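PDB 2ZQE: MutS2 protein from Thermus thermophilus, which probably acts through its Smr domain as a DNA-cleaving endonuclease that helps to suppress homologous recombination. Local coordinates for residues Leu18-Val21 with Asp22-Glu26; Ala46-Gln49 with Ala50-Ala54. One frame throughout, in Å; residues are numbered along the deposited sequence.

Interaction 1: residues Leu18-Val21 with Asp22-Glu26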
ATOM      1  N   LEU A  18      -4.251  -7.879  -1.801  1.00  5.62           N
ATOM      2  CA  LEU A  18      -5.371  -6.944  -1.633  1.00  5.93           C
ATOM      3  C   LEU A  18      -6.144  -7.147  -0.326  1.00  5.76           C
ATOM      4  O   LEU A  18      -6.571  -6.177   0.301  1.00  5.61           O
ATOM      5  CB  LEU A  18      -6.317  -7.006  -2.837  1.00  6.26           C
ATOM      6  CG  LEU A  18      -5.769  -6.324  -4.098  1.00  9.07           C
ATOM      7  CD1 LEU A  18      -6.837  -6.290  -5.185  1.00  9.75           C
ATOM      8  CD2 LEU A  18      -5.260  -4.929  -3.856  1.00 12.20           C
ATOM      9  N   LEU A  19      -6.326  -8.410   0.075  1.00  5.44           N
ATOM     10  CA  LEU A  19      -6.907  -8.702   1.394  1.00  6.56           C
ATOM     11  C   LEU A  19      -6.078  -8.081   2.529  1.00  6.42           C
ATOM     12  O   LEU A  19      -6.630  -7.462   3.474  1.00  5.85           O
ATOM     13  CB  LEU A  19      -7.068 -10.223   1.585  1.00  6.36           C
ATOM     14  CG  LEU A  19      -7.697 -10.682   2.907  1.00  9.53           C
ATOM     15  CD1 LEU A  19      -9.129 -10.200   2.997  1.00 12.63           C
ATOM     16  CD2 LEU A  19      -7.659 -12.184   2.970  1.00 11.57           C
ATOM     17  N   GLU A  20      -4.755  -8.238   2.443  1.00  6.28           N
ATOM     18  CA  GLU A  20      -3.881  -7.674   3.458  1.00  6.48           C
ATOM     19  C   GLU A  20      -3.862  -6.156   3.406  1.00  6.16           C
ATOM     20  O   GLU A  20      -3.792  -5.508   4.451  1.00  6.56           O
ATOM     21  CB  GLU A  20      -2.465  -8.268   3.387  1.00  6.88           C
ATOM     22  CG  GLU A  20      -1.492  -7.713   4.439  1.00 11.78           C
ATOM     23  CD  GLU A  20      -2.073  -7.709   5.849  1.00 16.71           C
ATOM     24  OE1 GLU A  20      -2.708  -8.716   6.218  1.00 19.79           O
ATOM     25  OE2 GLU A  20      -1.897  -6.703   6.586  1.00 19.08           O
ATOM     26  N   VAL A  21      -3.909  -5.582   2.208  1.00  5.72           N
ATOM     27  CA  VAL A  21      -3.969  -4.118   2.102  1.00  5.41           C
ATOM     28  C   VAL A  21      -5.227  -3.568   2.785  1.00  5.96           C
ATOM     29  O   VAL A  21      -5.162  -2.592   3.534  1.00  6.82           O
ATOM     30  CB  VAL A  21      -3.864  -3.634   0.646  1.00  5.48           C
ATOM     31  CG1 VAL A  21      -4.242  -2.160   0.538  1.00  4.57           C
ATOM     32  CG2 VAL A  21      -2.437  -3.859   0.144  1.00  5.54           C
ATOM     33  N   ASP A  22      -6.356  -4.218   2.556  1.00  6.09           N
ATOM     34  CA  ASP A  22      -7.611  -3.828   3.198  1.00  6.50           C
ATOM     35  C   ASP A  22      -7.468  -3.832   4.729  1.00  7.36           C
ATOM     36  O   ASP A  22      -7.864  -2.866   5.396  1.00  7.54           O
ATOM     37  CB  ASP A  22      -8.725  -4.772   2.739  1.00  7.17           C
ATOM     38  CG  ASP A  22     -10.035  -4.517   3.447  1.00  8.82           C
ATOM     39  OD1 ASP A  22     -10.493  -3.354   3.463  1.00 10.37           O
ATOM     40  OD2 ASP A  22     -10.610  -5.493   3.993  1.00 13.56           O
ATOM     41  N   GLN A  23      -6.854  -4.887   5.265  1.00  7.47           N
ATOM     42  CA  GLN A  23      -6.618  -4.996   6.706  1.00  7.85           C
ATOM     43  C   GLN A  23      -5.632  -3.949   7.215  1.00  7.54           C
ATOM     44  O   GLN A  23      -5.850  -3.324   8.272  1.00  7.72           O
ATOM     45  CB  GLN A  23      -6.150  -6.406   7.079  1.00  8.85           C
ATOM     46  CG  GLN A  23      -6.092  -6.640   8.588  1.00 12.63           C
ATOM     47  CD  GLN A  23      -7.455  -6.479   9.275  1.00 18.39           C
ATOM     48  OE1 GLN A  23      -8.509  -6.739   8.676  1.00 21.71           O
ATOM     49  NE2 GLN A  23      -7.433  -6.048  10.546  1.00 18.74           N
ATOM     50  N   ALA A  24      -4.543  -3.746   6.472  1.00  6.39           N
ATOM     51  CA  ALA A  24      -3.526  -2.784   6.891  1.00  6.64           C
ATOM     52  C   ALA A  24      -4.067  -1.349   6.908  1.00  6.19           C
ATOM     53  O   ALA A  24      -3.708  -0.567   7.794  1.00  6.90           O
ATOM     54  CB  ALA A  24      -2.292  -2.894   5.999  1.00  6.73           C
ATOM     55  N   LEU A  25      -4.924  -1.005   5.943  1.00  6.26           N
ATOM     56  CA  LEU A  25      -5.540   0.334   5.912  1.00  5.70           C
ATOM     57  C   LEU A  25      -6.474   0.474   7.111  1.00  6.31           C
ATOM     58  O   LEU A  25      -6.474   1.505   7.796  1.00  6.76           O
ATOM     59  CB  LEU A  25      -6.327   0.550   4.612  1.00  6.10           C
ATOM     60  CG  LEU A  25      -5.459   0.712   3.358  1.00  4.76           C
ATOM     61  CD1 LEU A  25      -6.315   0.553   2.098  1.00  7.61           C
ATOM     62  CD2 LEU A  25      -4.746   2.059   3.365  1.00  7.32           C
ATOM     63  N   GLU A  26      -7.227  -0.589   7.391  1.00  6.31           N
ATOM     64  CA  GLU A  26      -8.140  -0.568   8.537  1.00  7.59           C
ATOM     65  C   GLU A  26      -7.371  -0.326   9.840  1.00  7.71           C
ATOM     66  O   GLU A  26      -7.761   0.514  10.664  1.00  7.50           O
ATOM     67  CB  GLU A  26      -8.935  -1.876   8.617  1.00  7.52           C
ATOM     68  CG  GLU A  26     -10.144  -1.820   9.577  1.00 10.58           C
ATOM     69  CD  GLU A  26     -11.256  -0.842   9.168  1.00 13.28           C
ATOM     70  OE1 GLU A  26     -11.240  -0.270   8.051  1.00 14.34           O
ATOM     71  OE2 GLU A  26     -12.200  -0.665   9.984  1.00 16.35           O
TER
HETATM   72  O   HOH W   1      -9.161  -7.616   4.607  1.00 22.32           O

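Interaction 2: residues Ala46-Gln49 with Ala50-Ala54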
ATOM      1  N   ALA A  46       2.517  -6.900 -11.043  1.00  4.88           N
ATOM      2  CA  ALA A  46       1.111  -7.262 -10.834  1.00  5.12           C
ATOM      3  C   ALA A  46       0.582  -6.762  -9.495  1.00  4.88           C
ATOM      4  O   ALA A  46      -0.557  -6.273  -9.416  1.00  5.43           O
ATOM      5  CB  ALA A  46       0.920  -8.784 -10.967  1.00  5.23           C
ATOM      6  N   LEU A  47       1.401  -6.869  -8.444  1.00  4.79           N
ATOM      7  CA  LEU A  47       0.992  -6.315  -7.142  1.00  4.79           C
ATOM      8  C   LEU A  47       0.850  -4.801  -7.174  1.00  4.71           C
ATOM      9  O   LEU A  47      -0.171  -4.272  -6.723  1.00  4.08           O
ATOM     10  CB  LEU A  47       1.930  -6.759  -6.018  1.00  4.98           C
ATOM     11  CG  LEU A  47       2.026  -8.254  -5.690  1.00  6.14           C
ATOM     12  CD1 LEU A  47       2.774  -8.422  -4.365  1.00  5.63           C
ATOM     13  CD2 LEU A  47       0.652  -8.917  -5.580  1.00  7.10           C
ATOM     14  N   ARG A  48       1.863  -4.103  -7.695  1.00  4.89           N
ATOM     15  CA  ARG A  48       1.826  -2.642  -7.745  1.00  4.68           C
ATOM     16  C   ARG A  48       0.553  -2.182  -8.455  1.00  5.01           C
ATOM     17  O   ARG A  48      -0.177  -1.325  -7.942  1.00  4.92           O
ATOM     18  CB  ARG A  48       3.073  -2.067  -8.433  1.00  5.00           C
ATOM     19  CG  ARG A  48       3.048  -0.535  -8.561  1.00  5.21           C
ATOM     20  CD  ARG A  48       4.303  -0.032  -9.303  1.00  4.86           C
ATOM     21  NE  ARG A  48       4.237   1.416  -9.523  1.00  5.89           N
ATOM     22  CZ  ARG A  48       3.574   1.997 -10.528  1.00  6.77           C
ATOM     23  NH1 ARG A  48       2.901   1.271 -11.423  1.00  6.93           N
ATOM     24  NH2 ARG A  48       3.553   3.317 -10.626  1.00  7.25           N
ATOM     25  N   GLN A  49       0.303  -2.726  -9.644  1.00  5.46           N
ATOM     26  CA  GLN A  49      -0.844  -2.282 -10.427  1.00  6.59           C
ATOM     27  C   GLN A  49      -2.167  -2.536  -9.726  1.00  6.18           C
ATOM     28  O   GLN A  49      -3.035  -1.645  -9.681  1.00  6.30           O
ATOM     29  CB  GLN A  49      -0.846  -2.927 -11.809  1.00  7.23           C
ATOM     30  CG  GLN A  49      -1.941  -2.356 -12.711  1.00 10.48           C
ATOM     31  CD  GLN A  49      -1.545  -2.387 -14.170  1.00 16.42           C
ATOM     32  OE1 GLN A  49      -1.321  -3.446 -14.730  1.00 15.83           O
ATOM     33  NE2 GLN A  49      -1.473  -1.207 -14.800  1.00 21.05           N
ATOM     34  N   ALA A  50      -2.325  -3.749  -9.182  1.00  5.52           N
ATOM     35  CA  ALA A  50      -3.577  -4.125  -8.531  1.00  5.72           C
ATOM     36  C   ALA A  50      -3.811  -3.296  -7.274  1.00  5.42           C
ATOM     37  O   ALA A  50      -4.922  -2.833  -7.021  1.00  5.39           O
ATOM     38  CB  ALA A  50      -3.601  -5.616  -8.201  1.00  6.01           C
ATOM     39  N   ILE A  51      -2.745  -3.090  -6.504  1.00  4.57           N
ATOM     40  CA  ILE A  51      -2.823  -2.265  -5.298  1.00  4.09           C
ATOM     41  C   ILE A  51      -3.177  -0.794  -5.606  1.00  4.30           C
ATOM     42  O   ILE A  51      -4.076  -0.208  -4.968  1.00  4.02           O
ATOM     43  CB  ILE A  51      -1.528  -2.366  -4.485  1.00  3.96           C
ATOM     44  CG1 ILE A  51      -1.413  -3.761  -3.891  1.00  3.40           C
ATOM     45  CG2 ILE A  51      -1.496  -1.272  -3.379  1.00  3.95           C
ATOM     46  CD1 ILE A  51      -0.014  -4.103  -3.374  1.00  4.60           C
ATOM     47  N   ARG A  52      -2.503  -0.200  -6.581  1.00  4.99           N
ATOM     48  CA  ARG A  52      -2.799   1.190  -6.932  1.00  5.37           C
ATOM     49  C   ARG A  52      -4.267   1.351  -7.326  1.00  5.71           C
ATOM     50  O   ARG A  52      -4.928   2.288  -6.877  1.00  5.84           O
ATOM     51  CB  ARG A  52      -1.883   1.692  -8.045  1.00  5.60           C
ATOM     52  CG  ARG A  52      -0.448   1.924  -7.565  1.00  4.95           C
ATOM     53  CD  ARG A  52       0.542   2.097  -8.723  1.00  5.16           C
ATOM     54  NE  ARG A  52       0.310   3.293  -9.541  1.00  6.11           N
ATOM     55  CZ  ARG A  52       0.753   4.521  -9.244  1.00  7.48           C
ATOM     56  NH1 ARG A  52       1.422   4.760  -8.121  1.00  6.26           N
ATOM     57  NH2 ARG A  52       0.527   5.520 -10.086  1.00  7.42           N
ATOM     58  N   GLU A  53      -4.788   0.419  -8.122  1.00  5.84           N
ATOM     59  CA  GLU A  53      -6.196   0.517  -8.527  1.00  6.98           C
ATOM     60  C   GLU A  53      -7.158   0.356  -7.329  1.00  7.00           C
ATOM     61  O   GLU A  53      -8.152   1.092  -7.192  1.00  7.11           O
ATOM     62  CB  GLU A  53      -6.503  -0.466  -9.665  1.00  7.96           C
ATOM     63  CG  GLU A  53      -7.917  -0.311 -10.233  1.00 10.22           C
ATOM     64  CD  GLU A  53      -8.190   1.010 -10.973  1.00 13.62           C
ATOM     65  OE1 GLU A  53      -7.264   1.803 -11.259  1.00 12.09           O
ATOM     66  OE2 GLU A  53      -9.381   1.245 -11.295  1.00 15.76           O
ATOM     67  N   ALA A  54      -6.844  -0.582  -6.431  1.00  6.18           N
ATOM     68  CA  ALA A  54      -7.633  -0.726  -5.204  1.00  6.26           C
ATOM     69  C   ALA A  54      -7.642   0.567  -4.373  1.00  6.38           C
ATOM     70  O   ALA A  54      -8.690   0.985  -3.827  1.00  6.62           O
ATOM     71  CB  ALA A  54      -7.121  -1.895  -4.379  1.00  6.60           C
TER

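Interaction 1: residues Leu18-Val21 with Asp22-Glu26
Leu18 and Asp22 begin a run of four i to i+4 backbone hydrogen bonds along one continuous alpha-helix, Asp22 N reaching Leu18 O at 3.0 Å and the next three pairs, Leu19 with Gln23, Glu20 with Ala24 and Val21 with Leu25, repeating the step. On the buried side Val21 and Leu25, one turn apart, run next to each other in a common direction, with Val21 CG1 3.8 Å from Leu25 CD1. Val21 holds CG1 opposite its backbone N (chi1 167°), which turns this methyl up the helix towards Leu25. The branch of Leu25 leans towards the preceding turn, its CG 3.3 Å from Val21 O, the carbonyl that already accepts the Leu25 N-H. The helix, 14-30, is the crossover of a beta-alpha-beta unit between the parallel strands 6-8 and 35-39 of the Smr domain; Val21 rests on Leu38, while Leu25 reaches Leu36 and also Val79 and Leu81 of strand 76-81. Ala24 lies one turn beyond Glu20, and the bent Glu20 chain (chi2 48°) brings OE2 to 3.9 Å from Ala24 CB, a van der Waals approach by a carboxylate oxygen. The outward side carries Asp22, Gln23 and Glu26 beside the exposed Leu19. A water donates to Leu19 O at 2.8 Å and to Asp22 OD2 at 2.6 Å, so Leu19 O takes a second hydrogen besides that of Gln23 N. The other carboxylate oxygen, Asp22 OD1, forms a salt bridge with Arg60, whose guanidinium also pairs with Glu26 one turn on. Gln23 NE2 hydrogen-bonds Glu27 OE2, one turn further on.

Interaction 2: residues Ala46-Gln49 with Ala50-Ala54
Ala46 and Ala50 form the first of four successive i to i+4 backbone hydrogen bonds here, continued by Leu47 with Ile51, Arg48 with Arg52 and Gln49 with Glu53; the Arg52 N to Arg48 O bond measures 2.9 Å. On the outer side two arginines a turn apart stack flat, their guanidinium planes 11° apart and centres 4.0 Å from each other. The stack is offset: Arg52 CD sits over the centre of the Arg48 group, 3.5 Å from Arg48 CZ, while Arg48 NH2 lies over the Arg52 group, 3.3 Å from Arg52 CZ. The Arg48 chain is stretched out to NE, whereas Arg52 bends at chi3 (65°), laying its guanidinium flat against that of Arg48. Helix 46-57 begins just after the glycine-containing turn following strand 35-39 of the Smr fold. Asp66 forms a salt bridge with Arg48 NH2 and a long, weak ion pair with Arg52 NH1, so its carboxylate probably offsets the two positive charges. Without the long Arg52 side chain, as with an alanine here, that face of the Arg48 guanidinium would probably lose its stacking partner, and Asp66 its weaker cation. On the inner side Ile51 CG1 packs 3.1 Å from Leu47 O.

Interaction 1 precedes interaction 2 along the chain, the first in helix 14-30 and the second in helix 46-57, with strand 35-39 between them in sequence. Their centres are about 13 Å apart, and the helices meet directly: Leu18 CD2 packs 3.6 Å from Ala54 CB, and Val21 CG2 lies 4.2 Å from Ile51 CG1. Leu18 and Val21 thus tie the opening turn of interaction 1 to the later turn of interaction 2. Both belong to the compact alpha/beta Smr domain, whose mixed sheet has the strand order 6-8, 35-39, 76-81, 61-66. Val21 and Ile51 are buried where the helices meet, Leu18 and Ala54 are partly exposed, and interaction 2 otherwise lies mostly at the domain surface.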